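Local coordinates for Ro sixty-related protein, RSR (Deinococcus radiodurans, PDB 2NVO), which binds several small RNAs that accumulate during recovery from ultraviolet irradiation and contributes to the resistance of the bacterium to that radiation, at residues A[312-317]-A[521-526]; A[353-358]-A[399-404]; A[388-393]-A[424-429]; A[406-411]-A[416-421]. One frame throughout, in Å; residues are numbered along the deposited sequence.

Contacts 3 and 4 lie within the von Willebrand factor A-like domain, which closes the helical horseshoe into a ring-shaped monomer; contacts 1 and 2, with centres 11 Å apart, join helices of that domain to segments earlier in the chain, and P315 of the first packs on F355 and V358 of the second. Contacts 2 and 3 share helix 388-402 and lie 15 Å apart between centres; R401 touches D424. Contact 4, centred 12 Å from contact 3, is the hairpin at the sheet edge, and I420 meets A429. It comes nearest the metal site: G410 lies about 10 Å from the side chain of S372, a metal-binding residue, and about 12 Å from the bound calcium ion.

Contact 1: residues A[312-317]-A[521-526]; sequences RIHPLD and AAPNVM
H314 and L316 meet P523 where the start of helix 315-326 comes up against the early part of helix 522-530, the final helix of the von Willebrand factor A-like domain. The touching surface is small, and no hydrogen bond crosses it. The imidazole slants across the pyrrolidine, with H314 NE2 3.7 Å from P523 CB, while the L316 methyl CD1 reaches P523 CG at 4.1 Å. A proline suits this place because, so near the start of its helix, the missing N-H need not cost a helical bond, and its rigid ring offers a compact hydrocarbon surface. The chain brings H314 here after a Schellman motif at R312, which ends the preceding helix with positive phi.

Polar bonds within 312-317 hold the imidazole in place. H314 is the N-cap of helix 315-326 and forms a capping box with D317: H314 N donates to D317 OD2 over 2.9 Å, nearly straight at 168°, approaching from above the carboxylate plane. P315 follows the cap, a place well suited to proline, and its CD lies above one face of the imidazole, toward the rim. With CG swung opposite the backbone N (chi1 -171°), the ring of H314 can cap its own helix and still bring NE2 and CE1 to P523. Its ND1 accepts from L316 N at 3.1 Å, the donor tilted 17° out of the ring plane.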
loop_
_atom_site.group_PDB
_atom_site.type_symbol
_atom_site.label_atom_id
_atom_site.label_comp_id
_atom_site.label_asym_id
_atom_site.label_seq_id
_atom_site.Cartn_x
_atom_site.Cartn_y
_atom_site.Cartn_z
ATOM N N ARG A 312 7.187 -7.259 8.494
ATOM C CA ARG A 312 6.708 -7.710 7.190
ATOM C C ARG A 312 7.340 -6.925 6.035
ATOM O O ARG A 312 6.650 -6.504 5.104
ATOM C CB ARG A 312 5.179 -7.605 7.123
ATOM C CG ARG A 312 4.456 -8.444 8.174
ATOM C CD ARG A 312 2.993 -8.675 7.804
ATOM N NE ARG A 312 2.076 -7.733 8.447
ATOM C CZ ARG A 312 1.663 -6.589 7.905
ATOM N NH1 ARG A 312 2.092 -6.218 6.704
ATOM N NH2 ARG A 312 0.820 -5.809 8.569
ATOM N N ILE A 313 8.653 -6.731 6.104
ATOM C CA ILE A 313 9.370 -5.986 5.073
ATOM C C ILE A 313 9.480 -6.818 3.805
ATOM O O ILE A 313 9.948 -7.961 3.832
ATOM C CB ILE A 313 10.779 -5.543 5.543
ATOM C CG1 ILE A 313 10.675 -4.706 6.825
ATOM C CG2 ILE A 313 11.484 -4.740 4.463
ATOM C CD1 ILE A 313 9.640 -3.623 6.767
ATOM N N HIS A 314 9.014 -6.246 2.698
ATOM C CA HIS A 314 9.051 -6.917 1.417
ATOM C C HIS A 314 10.414 -6.602 0.820
ATOM O O HIS A 314 10.968 -5.555 1.101
ATOM C CB HIS A 314 7.936 -6.372 0.533
ATOM C CG HIS A 314 7.736 -7.141 -0.733
ATOM N ND1 HIS A 314 8.472 -6.898 -1.871
ATOM C CD2 HIS A 314 6.879 -8.143 -1.040
ATOM C CE1 HIS A 314 8.066 -7.710 -2.832
ATOM N NE2 HIS A 314 7.110 -8.480 -2.352
ATOM N N PRO A 315 10.970 -7.516 0.019
ATOM C CA PRO A 315 12.276 -7.218 -0.571
ATOM C C PRO A 315 12.298 -5.871 -1.329
ATOM O O PRO A 315 13.281 -5.151 -1.232
ATOM C CB PRO A 315 12.521 -8.412 -1.504
ATOM C CG PRO A 315 11.700 -9.523 -0.911
ATOM C CD PRO A 315 10.475 -8.852 -0.352
ATOM N N LEU A 316 11.228 -5.543 -2.053
ATOM C CA LEU A 316 11.124 -4.251 -2.743
ATOM C C LEU A 316 11.126 -3.047 -1.787
ATOM O O LEU A 316 11.524 -1.945 -2.166
ATOM C CB LEU A 316 9.876 -4.217 -3.625
ATOM C CG LEU A 316 9.978 -5.102 -4.859
ATOM C CD1 LEU A 316 8.668 -5.050 -5.639
ATOM C CD2 LEU A 316 11.154 -4.636 -5.713
ATOM N N ASP A 317 10.653 -3.247 -0.565
ATOM C CA ASP A 317 10.748 -2.219 0.465
ATOM C C ASP A 317 12.210 -1.918 0.748
ATOM O O ASP A 317 12.595 -0.764 0.888
ATOM C CB ASP A 317 10.088 -2.682 1.765
ATOM C CG ASP A 317 8.579 -2.737 1.675
ATOM O OD1 ASP A 317 8.009 -2.003 0.834
ATOM O OD2 ASP A 317 7.959 -3.511 2.456
ATOM N N ALA A 521 1.947 -1.840 -2.750
ATOM C CA ALA A 521 0.797 -2.727 -2.620
ATOM C C ALA A 521 0.643 -3.724 -3.781
ATOM O O ALA A 521 -0.108 -4.698 -3.683
ATOM C CB ALA A 521 -0.478 -1.909 -2.460
ATOM N N ALA A 522 1.343 -3.473 -4.883
ATOM C CA ALA A 522 1.100 -4.242 -6.097
ATOM C C ALA A 522 1.410 -5.735 -5.941
ATOM O O ALA A 522 0.621 -6.554 -6.380
ATOM C CB ALA A 522 1.854 -3.644 -7.290
ATOM N N PRO A 523 2.548 -6.091 -5.317
ATOM C CA PRO A 523 2.883 -7.518 -5.197
ATOM C C PRO A 523 1.847 -8.327 -4.440
ATOM O O PRO A 523 1.501 -9.427 -4.872
ATOM C CB PRO A 523 4.200 -7.494 -4.423
ATOM C CG PRO A 523 4.827 -6.206 -4.867
ATOM C CD PRO A 523 3.684 -5.238 -4.916
ATOM N N ASN A 524 1.343 -7.789 -3.339
ATOM C CA ASN A 524 0.318 -8.494 -2.573
ATOM C C ASN A 524 -1.007 -8.630 -3.338
ATOM O O ASN A 524 -1.708 -9.644 -3.245
ATOM C CB ASN A 524 0.123 -7.811 -1.217
ATOM C CG ASN A 524 1.281 -8.082 -0.264
ATOM O OD1 ASN A 524 1.417 -7.434 0.775
ATOM N ND2 ASN A 524 2.114 -9.045 -0.613
ATOM N N VAL A 525 -1.344 -7.609 -4.103
ATOM C CA VAL A 525 -2.537 -7.672 -4.944
ATOM C C VAL A 525 -2.357 -8.760 -6.008
ATOM O O VAL A 525 -3.280 -9.525 -6.285
ATOM C CB VAL A 525 -2.862 -6.305 -5.566
ATOM C CG1 VAL A 525 -3.871 -6.430 -6.729
ATOM C CG2 VAL A 525 -3.387 -5.361 -4.499
ATOM N N MET A 526 -1.159 -8.846 -6.585
ATOM C CA MET A 526 -0.925 -9.809 -7.654
ATOM C C MET A 526 -1.007 -11.211 -7.091
ATOM O O MET A 526 -1.563 -12.109 -7.710
ATOM C CB MET A 526 0.434 -9.579 -8.320
ATOM C CG MET A 526 0.454 -8.341 -9.232
ATOM S SD MET A 526 2.114 -7.800 -9.676
ATOM C CE MET A 526 2.651 -9.149 -10.642
#

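Contact 2: residues A[353-358]-A[399-404]; sequences LAFGNV and ALRTEP
F355 is the largest contributor here, and R401 lies over its ring. The extended side chain of the arginine runs obliquely past the phenyl: R401 CD touches F355 CD1 at 3.7 Å, and NH1 ends over the centre of one face. This is a cation-pi interaction, with R401 CZ 4.7 Å from the ring centroid and only 20° off the ring normal. The two planes are 44° apart, so the guanidinium tips one end down onto the pi cloud instead of stacking flat. Its rotation is further restrained by a hydrogen bond from NE to P422 O. Arginine suits the place since its aliphatic stem packs on the ring while its polar end keeps hydrogen-bonding partners.

T402, in the last turn of helix 388-402, contributes through its methyl. Its OG1 sits between the backbone N and carbonyl carbon (chi1 67°), from where it bonds back to I398 O; CG2 is thereby left to face the other segment, 3.8 Å from F355 O and 4.2 Å from V358 CB. A threonine thus closes its polar end on its own helix and offers carbon outward.

Beyond the pair, L397 and I398 also touch F355, and F351 meets it edge-to-face. Helix 388-402 is the connection of a beta-alpha-beta crossover between the adjacent parallel strands 364-369 and 405-411, a unit characteristic of the Rossmann-like von Willebrand factor A fold.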
loop_
_atom_site.group_PDB
_atom_site.type_symbol
_atom_site.label_atom_id
_atom_site.label_comp_id
_atom_site.label_asym_id
_atom_site.label_seq_id
_atom_site.Cartn_x
_atom_site.Cartn_y
_atom_site.Cartn_z
ATOM N N LEU A 353 17.294 -11.077 2.840
ATOM C CA LEU A 353 16.646 -11.637 4.034
ATOM C C LEU A 353 15.131 -11.535 3.978
ATOM O O LEU A 353 14.418 -12.369 4.536
ATOM C CB LEU A 353 17.162 -10.948 5.303
ATOM C CG LEU A 353 18.647 -11.138 5.610
ATOM C CD1 LEU A 353 19.115 -10.224 6.749
ATOM C CD2 LEU A 353 18.918 -12.596 5.938
ATOM N N ALA A 354 14.627 -10.523 3.287
ATOM C CA ALA A 354 13.188 -10.299 3.220
ATOM C C ALA A 354 12.441 -11.338 2.367
ATOM O O ALA A 354 11.241 -11.497 2.515
ATOM C CB ALA A 354 12.879 -8.855 2.736
ATOM N N PHE A 355 13.142 -12.037 1.481
ATOM C CA PHE A 355 12.517 -13.083 0.670
ATOM C C PHE A 355 11.827 -14.133 1.538
ATOM O O PHE A 355 10.771 -14.648 1.187
ATOM C CB PHE A 355 13.544 -13.778 -0.214
ATOM C CG PHE A 355 13.894 -13.019 -1.450
ATOM C CD1 PHE A 355 13.528 -13.497 -2.698
ATOM C CD2 PHE A 355 14.604 -11.828 -1.372
ATOM C CE1 PHE A 355 13.862 -12.789 -3.843
ATOM C CE2 PHE A 355 14.950 -11.136 -2.515
ATOM C CZ PHE A 355 14.574 -11.615 -3.749
ATOM N N GLY A 356 12.426 -14.433 2.685
ATOM C CA GLY A 356 11.882 -15.432 3.584
ATOM C C GLY A 356 10.531 -15.076 4.161
ATOM O O GLY A 356 9.836 -15.939 4.705
ATOM N N ASN A 357 10.139 -13.814 4.036
ATOM C CA ASN A 357 8.865 -13.364 4.587
ATOM C C ASN A 357 7.806 -12.978 3.545
ATOM O O ASN A 357 6.776 -12.400 3.885
ATOM C CB ASN A 357 9.104 -12.226 5.579
ATOM C CG ASN A 357 10.211 -12.559 6.596
ATOM O OD1 ASN A 357 11.116 -11.761 6.827
ATOM N ND2 ASN A 357 10.151 -13.756 7.177
ATOM N N VAL A 358 8.053 -13.301 2.277
ATOM C CA VAL A 358 7.055 -13.076 1.231
ATOM C C VAL A 358 5.962 -14.150 1.286
ATOM O O VAL A 358 6.264 -15.340 1.308
ATOM C CB VAL A 358 7.697 -13.097 -0.180
ATOM C CG1 VAL A 358 6.630 -13.159 -1.262
ATOM C CG2 VAL A 358 8.594 -11.878 -0.374
ATOM N N ALA A 399 9.727 -14.722 -7.305
ATOM C CA ALA A 399 8.977 -15.884 -7.786
ATOM C C ALA A 399 9.827 -17.157 -7.735
ATOM O O ALA A 399 9.416 -18.163 -7.148
ATOM C CB ALA A 399 8.450 -15.653 -9.187
ATOM N N LEU A 400 11.016 -17.094 -8.333
ATOM C CA LEU A 400 11.919 -18.234 -8.367
ATOM C C LEU A 400 12.210 -18.794 -6.977
ATOM O O LEU A 400 12.279 -20.003 -6.801
ATOM C CB LEU A 400 13.203 -17.878 -9.110
ATOM C CG LEU A 400 12.961 -17.768 -10.621
ATOM C CD1 LEU A 400 14.032 -16.947 -11.314
ATOM C CD2 LEU A 400 12.829 -19.157 -11.265
ATOM N N ARG A 401 12.342 -17.914 -5.993
ATOM C CA ARG A 401 12.692 -18.328 -4.644
ATOM C C ARG A 401 11.497 -18.699 -3.752
ATOM O O ARG A 401 11.688 -19.320 -2.717
ATOM C CB ARG A 401 13.553 -17.254 -3.954
ATOM C CG ARG A 401 14.953 -17.138 -4.553
ATOM C CD ARG A 401 15.865 -16.180 -3.782
ATOM N NE ARG A 401 17.053 -15.867 -4.583
ATOM C CZ ARG A 401 17.813 -14.783 -4.448
ATOM N NH1 ARG A 401 17.529 -13.881 -3.519
ATOM N NH2 ARG A 401 18.857 -14.594 -5.258
ATOM N N THR A 402 10.275 -18.343 -4.137
ATOM C CA THR A 402 9.146 -18.456 -3.205
ATOM C C THR A 402 7.946 -19.230 -3.716
ATOM O O THR A 402 7.116 -19.672 -2.921
ATOM C CB THR A 402 8.623 -17.084 -2.704
ATOM O OG1 THR A 402 8.028 -16.360 -3.794
ATOM C CG2 THR A 402 9.727 -16.279 -2.076
ATOM N N GLU A 403 7.831 -19.374 -5.031
ATOM C CA GLU A 403 6.700 -20.080 -5.610
ATOM C C GLU A 403 7.086 -21.538 -5.874
ATOM O O GLU A 403 8.268 -21.842 -6.024
ATOM C CB GLU A 403 6.238 -19.404 -6.903
ATOM C CG GLU A 403 5.723 -17.968 -6.728
ATOM C CD GLU A 403 4.419 -17.895 -5.934
ATOM O OE1 GLU A 403 3.742 -18.944 -5.814
ATOM O OE2 GLU A 403 4.061 -16.783 -5.450
ATOM N N PRO A 404 6.085 -22.435 -5.923
ATOM C CA PRO A 404 6.283 -23.878 -6.148
ATOM C C PRO A 404 7.083 -24.086 -7.408
ATOM O O PRO A 404 7.973 -24.934 -7.491
ATOM C CB PRO A 404 4.867 -24.402 -6.396
ATOM C CG PRO A 404 3.962 -23.399 -5.833
ATOM C CD PRO A 404 4.674 -22.087 -5.705
#

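Contact 3: residues A[388-393]-A[424-429]; sequences PNMAAA and DTLESA
L426 lies against helix 388-402 with both of its methyls engaged. CD2 meets M390 CG at 4.0 Å, the two side chains crossing at about a right angle, and CD1 rests 3.7 Å from the backbone oxygen M390 O and 4.1 Å from A393 CB. The leucine reaches the neighbouring helix because its CG stands opposite the backbone N (chi1 179°). One turn further on, A393 CB and A429 CB touch at 3.9 Å. Alanines are apt here: their single methyls let the backbones come within 5.5 Å of each other, measured between the CA atoms of A393 and A429. M390 supplies a flexible unbranched chain that also packs on L319 and L323 of helix 315-326, and that helix covers L426 too, through L319 and R322.

The two segments belong to helices 388-402 and 426-432 of the von Willebrand factor A-like domain, the second being the next element after the hairpin at the edge of its sheet. L426 is the first residue of that short helix, next to its cap. T425 is the N-cap and forms a capping box with S428: S428 N donates to T425 OG1 (3.0 Å, 160°), and T425 N donates in return to S428 OG at a more bent 140°. The serine hydroxyl is gripped once more, donating to the anti lone pair of D424 OD1 at 2.7 Å. That carboxylate has further partners, with OD1 in a salt bridge to K432 at the end of helix 426-432 and OD2 accepting from T421 N, which ties the cap to the chain leading out of the hairpin.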
loop_
_atom_site.group_PDB
_atom_site.type_symbol
_atom_site.label_atom_id
_atom_site.label_comp_id
_atom_site.label_asym_id
_atom_site.label_seq_id
_atom_site.Cartn_x
_atom_site.Cartn_y
_atom_site.Cartn_z
ATOM N N PRO A 388 12.444 -0.323 -14.785
ATOM C CA PRO A 388 11.555 -1.466 -15.003
ATOM C C PRO A 388 12.346 -2.784 -15.051
ATOM O O PRO A 388 11.867 -3.785 -14.527
ATOM C CB PRO A 388 10.903 -1.148 -16.353
ATOM C CG PRO A 388 10.871 0.393 -16.379
ATOM C CD PRO A 388 12.172 0.800 -15.700
ATOM N N ASN A 389 13.542 -2.765 -15.637
ATOM C CA ASN A 389 14.397 -3.948 -15.729
ATOM C C ASN A 389 14.779 -4.439 -14.324
ATOM O O ASN A 389 14.640 -5.610 -14.022
ATOM C CB ASN A 389 15.645 -3.646 -16.583
ATOM C CG ASN A 389 16.742 -4.694 -16.447
ATOM O OD1 ASN A 389 16.554 -5.886 -16.760
ATOM N ND2 ASN A 389 17.921 -4.243 -16.032
ATOM N N MET A 390 15.189 -3.517 -13.462
ATOM C CA MET A 390 15.509 -3.861 -12.080
ATOM C C MET A 390 14.287 -4.413 -11.340
ATOM O O MET A 390 14.382 -5.422 -10.633
ATOM C CB MET A 390 16.089 -2.647 -11.352
ATOM C CG MET A 390 16.610 -2.956 -9.956
ATOM S SD MET A 390 17.156 -1.482 -9.072
ATOM C CE MET A 390 18.501 -0.923 -10.118
ATOM N N ALA A 391 13.144 -3.748 -11.489
ATOM C CA ALA A 391 11.929 -4.178 -10.802
ATOM C C ALA A 391 11.510 -5.589 -11.226
ATOM O O ALA A 391 11.177 -6.429 -10.373
ATOM C CB ALA A 391 10.783 -3.189 -11.028
ATOM N N ALA A 392 11.499 -5.833 -12.534
ATOM C CA ALA A 392 11.125 -7.124 -13.090
ATOM C C ALA A 392 12.102 -8.249 -12.674
ATOM O O ALA A 392 11.685 -9.400 -12.429
ATOM C CB ALA A 392 11.011 -7.034 -14.621
ATOM N N ALA A 393 13.392 -7.917 -12.619
ATOM C CA ALA A 393 14.403 -8.866 -12.162
ATOM C C ALA A 393 14.224 -9.204 -10.701
ATOM O O ALA A 393 14.387 -10.378 -10.307
ATOM C CB ALA A 393 15.827 -8.350 -12.430
ATOM N N ASP A 424 20.897 -16.543 -8.804
ATOM C CA ASP A 424 21.275 -15.257 -9.368
ATOM C C ASP A 424 21.207 -14.161 -8.310
ATOM O O ASP A 424 20.505 -14.283 -7.309
ATOM C CB ASP A 424 20.351 -14.904 -10.549
ATOM C CG ASP A 424 20.834 -15.477 -11.872
ATOM O OD1 ASP A 424 21.841 -14.985 -12.415
ATOM O OD2 ASP A 424 20.192 -16.409 -12.396
ATOM N N THR A 425 21.959 -13.092 -8.528
ATOM C CA THR A 425 21.764 -11.862 -7.776
ATOM C C THR A 425 20.840 -10.932 -8.571
ATOM O O THR A 425 20.531 -11.190 -9.727
ATOM C CB THR A 425 23.062 -11.102 -7.641
ATOM O OG1 THR A 425 23.659 -10.983 -8.935
ATOM C CG2 THR A 425 24.016 -11.813 -6.689
ATOM N N LEU A 426 20.435 -9.837 -7.940
ATOM C CA LEU A 426 19.623 -8.831 -8.607
ATOM C C LEU A 426 20.362 -8.370 -9.852
ATOM O O LEU A 426 19.801 -8.283 -10.932
ATOM C CB LEU A 426 19.371 -7.654 -7.662
ATOM C CG LEU A 426 18.550 -6.516 -8.284
ATOM C CD1 LEU A 426 17.205 -7.055 -8.842
ATOM C CD2 LEU A 426 18.325 -5.389 -7.288
ATOM N N GLU A 427 21.646 -8.093 -9.691
ATOM C CA GLU A 427 22.481 -7.632 -10.797
ATOM C C GLU A 427 22.620 -8.642 -11.951
ATOM O O GLU A 427 22.507 -8.272 -13.107
ATOM C CB GLU A 427 23.863 -7.219 -10.269
ATOM C CG GLU A 427 23.836 -6.604 -8.850
ATOM C CD GLU A 427 23.761 -7.662 -7.732
ATOM O OE1 GLU A 427 24.646 -8.554 -7.659
ATOM O OE2 GLU A 427 22.833 -7.588 -6.912
ATOM N N SER A 428 22.833 -9.925 -11.649
ATOM C CA SER A 428 22.987 -10.896 -12.730
ATOM C C SER A 428 21.648 -11.192 -13.424
ATOM O O SER A 428 21.601 -11.408 -14.630
ATOM C CB SER A 428 23.697 -12.185 -12.252
ATOM O OG SER A 428 22.952 -12.857 -11.253
ATOM N N ALA A 429 20.560 -11.191 -12.661
ATOM C CA ALA A 429 19.220 -11.348 -13.235
ATOM C C ALA A 429 18.882 -10.166 -14.162
ATOM O O ALA A 429 18.306 -10.345 -15.220
ATOM C CB ALA A 429 18.187 -11.448 -12.135
#

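Contact 4: residues A[406-411]-A[416-421]; sequences ALTMGF and RPLGIT
G410 and R416 form an antiparallel hydrogen-bonded pair in the beta hairpin at the edge of the von Willebrand factor A-like sheet. G410 N donates to R416 O over 2.7 Å, and R416 N returns a bond to G410 O at 3.1 Å. L418 N extends the pairing to T408 O (3.0 Å). Beyond it the segments part, and a water takes over, donating to I420 O and accepting from T408 N. Between these bonds, M409 and P417 make the non-hydrogen-bonded pair, where proline costs no cross-strand bond.

The M409 chain bends at chi2 and chi3, laying SD 3.5 Å from P417 CA. With no side chain, G410 leaves space for L418 CD1 to lie 3.4 Å from its CA. T408 OG1 approaches L418 CB and I420 CD1 (3.5 and 3.7 Å). G419, where the chain leaves the strand, has positive phi (71°), which glycine adopts readily.

R416 has a salt bridge to E413 in the hairpin loop. Strand 415-417 is outermost in the sheet within this chain, and strand 405-411 runs parallel to 364-369 on its other side. Helix 388-402 packs on T408 and I420 through L400; helix 445-452 sets W449 against M409.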
loop_
_atom_site.group_PDB
_atom_site.type_symbol
_atom_site.label_atom_id
_atom_site.label_comp_id
_atom_site.label_asym_id
_atom_site.label_seq_id
_atom_site.Cartn_x
_atom_site.Cartn_y
_atom_site.Cartn_z
ATOM N N ALA A 406 8.500 -21.675 -11.041
ATOM C CA ALA A 406 8.545 -20.422 -11.764
ATOM C C ALA A 406 9.534 -20.632 -12.883
ATOM O O ALA A 406 10.531 -21.307 -12.717
ATOM C CB ALA A 406 8.998 -19.316 -10.857
ATOM N N LEU A 407 9.242 -20.086 -14.040
ATOM C CA LEU A 407 10.190 -20.161 -15.121
ATOM C C LEU A 407 10.156 -18.754 -15.693
ATOM O O LEU A 407 9.074 -18.206 -15.809
ATOM C CB LEU A 407 9.687 -21.169 -16.153
ATOM C CG LEU A 407 10.320 -21.152 -17.545
ATOM C CD1 LEU A 407 11.780 -21.509 -17.486
ATOM C CD2 LEU A 407 9.585 -22.144 -18.452
ATOM N N THR A 408 11.311 -18.184 -16.032
ATOM C CA THR A 408 11.339 -16.849 -16.666
ATOM C C THR A 408 11.729 -16.923 -18.134
ATOM O O THR A 408 12.738 -17.535 -18.502
ATOM C CB THR A 408 12.295 -15.884 -15.966
ATOM O OG1 THR A 408 13.643 -16.247 -16.297
ATOM C CG2 THR A 408 12.090 -15.932 -14.458
ATOM N N MET A 409 10.893 -16.319 -18.970
ATOM C CA MET A 409 11.110 -16.245 -20.391
ATOM C C MET A 409 11.278 -14.766 -20.745
ATOM O O MET A 409 10.943 -13.891 -19.948
ATOM C CB MET A 409 9.896 -16.802 -21.142
ATOM C CG MET A 409 9.483 -18.217 -20.702
ATOM S SD MET A 409 10.713 -19.408 -21.268
ATOM C CE MET A 409 10.361 -19.399 -23.023
ATOM N N GLY A 410 11.771 -14.505 -21.953
ATOM C CA GLY A 410 11.974 -13.147 -22.423
ATOM C C GLY A 410 11.550 -13.006 -23.869
ATOM O O GLY A 410 11.601 -13.985 -24.640
ATOM N N PHE A 411 11.106 -11.799 -24.224
ATOM C CA PHE A 411 10.672 -11.497 -25.581
ATOM C C PHE A 411 11.903 -11.045 -26.397
ATOM O O PHE A 411 12.010 -9.891 -26.827
ATOM C CB PHE A 411 9.613 -10.389 -25.578
ATOM C CG PHE A 411 8.320 -10.729 -24.834
ATOM C CD1 PHE A 411 7.233 -11.295 -25.504
ATOM C CD2 PHE A 411 8.172 -10.433 -23.489
ATOM C CE1 PHE A 411 6.064 -11.554 -24.840
ATOM C CE2 PHE A 411 6.990 -10.702 -22.819
ATOM C CZ PHE A 411 5.939 -11.262 -23.501
ATOM N N ARG A 416 12.165 -16.950 -25.464
ATOM C CA ARG A 416 13.080 -17.954 -24.955
ATOM C C ARG A 416 13.292 -17.780 -23.470
ATOM O O ARG A 416 12.950 -16.741 -22.913
ATOM C CB ARG A 416 14.424 -17.843 -25.671
ATOM C CG ARG A 416 15.157 -16.551 -25.361
ATOM C CD ARG A 416 16.635 -16.679 -25.641
ATOM N NE ARG A 416 17.296 -15.378 -25.643
ATOM C CZ ARG A 416 17.838 -14.814 -24.572
ATOM N NH1 ARG A 416 17.798 -15.424 -23.393
ATOM N NH2 ARG A 416 18.421 -13.628 -24.685
ATOM N N PRO A 417 13.863 -18.803 -22.822
ATOM C CA PRO A 417 14.181 -18.767 -21.398
ATOM C C PRO A 417 15.286 -17.768 -21.152
ATOM O O PRO A 417 16.161 -17.604 -22.013
ATOM C CB PRO A 417 14.696 -20.181 -21.115
ATOM C CG PRO A 417 14.175 -21.019 -22.220
ATOM C CD PRO A 417 14.141 -20.124 -23.412
ATOM N N LEU A 418 15.243 -17.101 -20.003
ATOM C CA LEU A 418 16.268 -16.122 -19.664
ATOM C C LEU A 418 17.350 -16.799 -18.836
ATOM O O LEU A 418 18.460 -16.293 -18.704
ATOM C CB LEU A 418 15.659 -14.933 -18.897
ATOM C CG LEU A 418 15.262 -13.664 -19.661
ATOM C CD1 LEU A 418 14.995 -13.883 -21.148
ATOM C CD2 LEU A 418 14.117 -12.881 -18.989
ATOM N N GLY A 419 17.028 -17.963 -18.287
ATOM C CA GLY A 419 17.997 -18.708 -17.502
ATOM C C GLY A 419 18.307 -18.060 -16.168
ATOM O O GLY A 419 19.368 -18.281 -15.592
ATOM N N ILE A 420 17.384 -17.245 -15.667
ATOM C CA ILE A 420 17.519 -16.722 -14.319
ATOM C C ILE A 420 17.171 -17.809 -13.313
ATOM O O ILE A 420 16.180 -18.509 -13.467
ATOM C CB ILE A 420 16.614 -15.509 -14.074
ATOM C CG1 ILE A 420 16.991 -14.382 -15.036
ATOM C CG2 ILE A 420 16.745 -15.035 -12.637
ATOM C CD1 ILE A 420 15.866 -13.418 -15.308
ATOM N N THR A 421 17.982 -17.938 -12.269
ATOM C CA THR A 421 17.719 -18.940 -11.235
ATOM C C THR A 421 17.770 -18.313 -9.857
ATOM O O THR A 421 18.185 -17.148 -9.709
ATOM C CB THR A 421 18.740 -20.099 -11.304
ATOM O OG1 THR A 421 19.957 -19.698 -10.672
ATOM C CG2 THR A 421 19.018 -20.473 -12.750
HETATM O O HOH W 1 13.991 -19.029 -14.934
#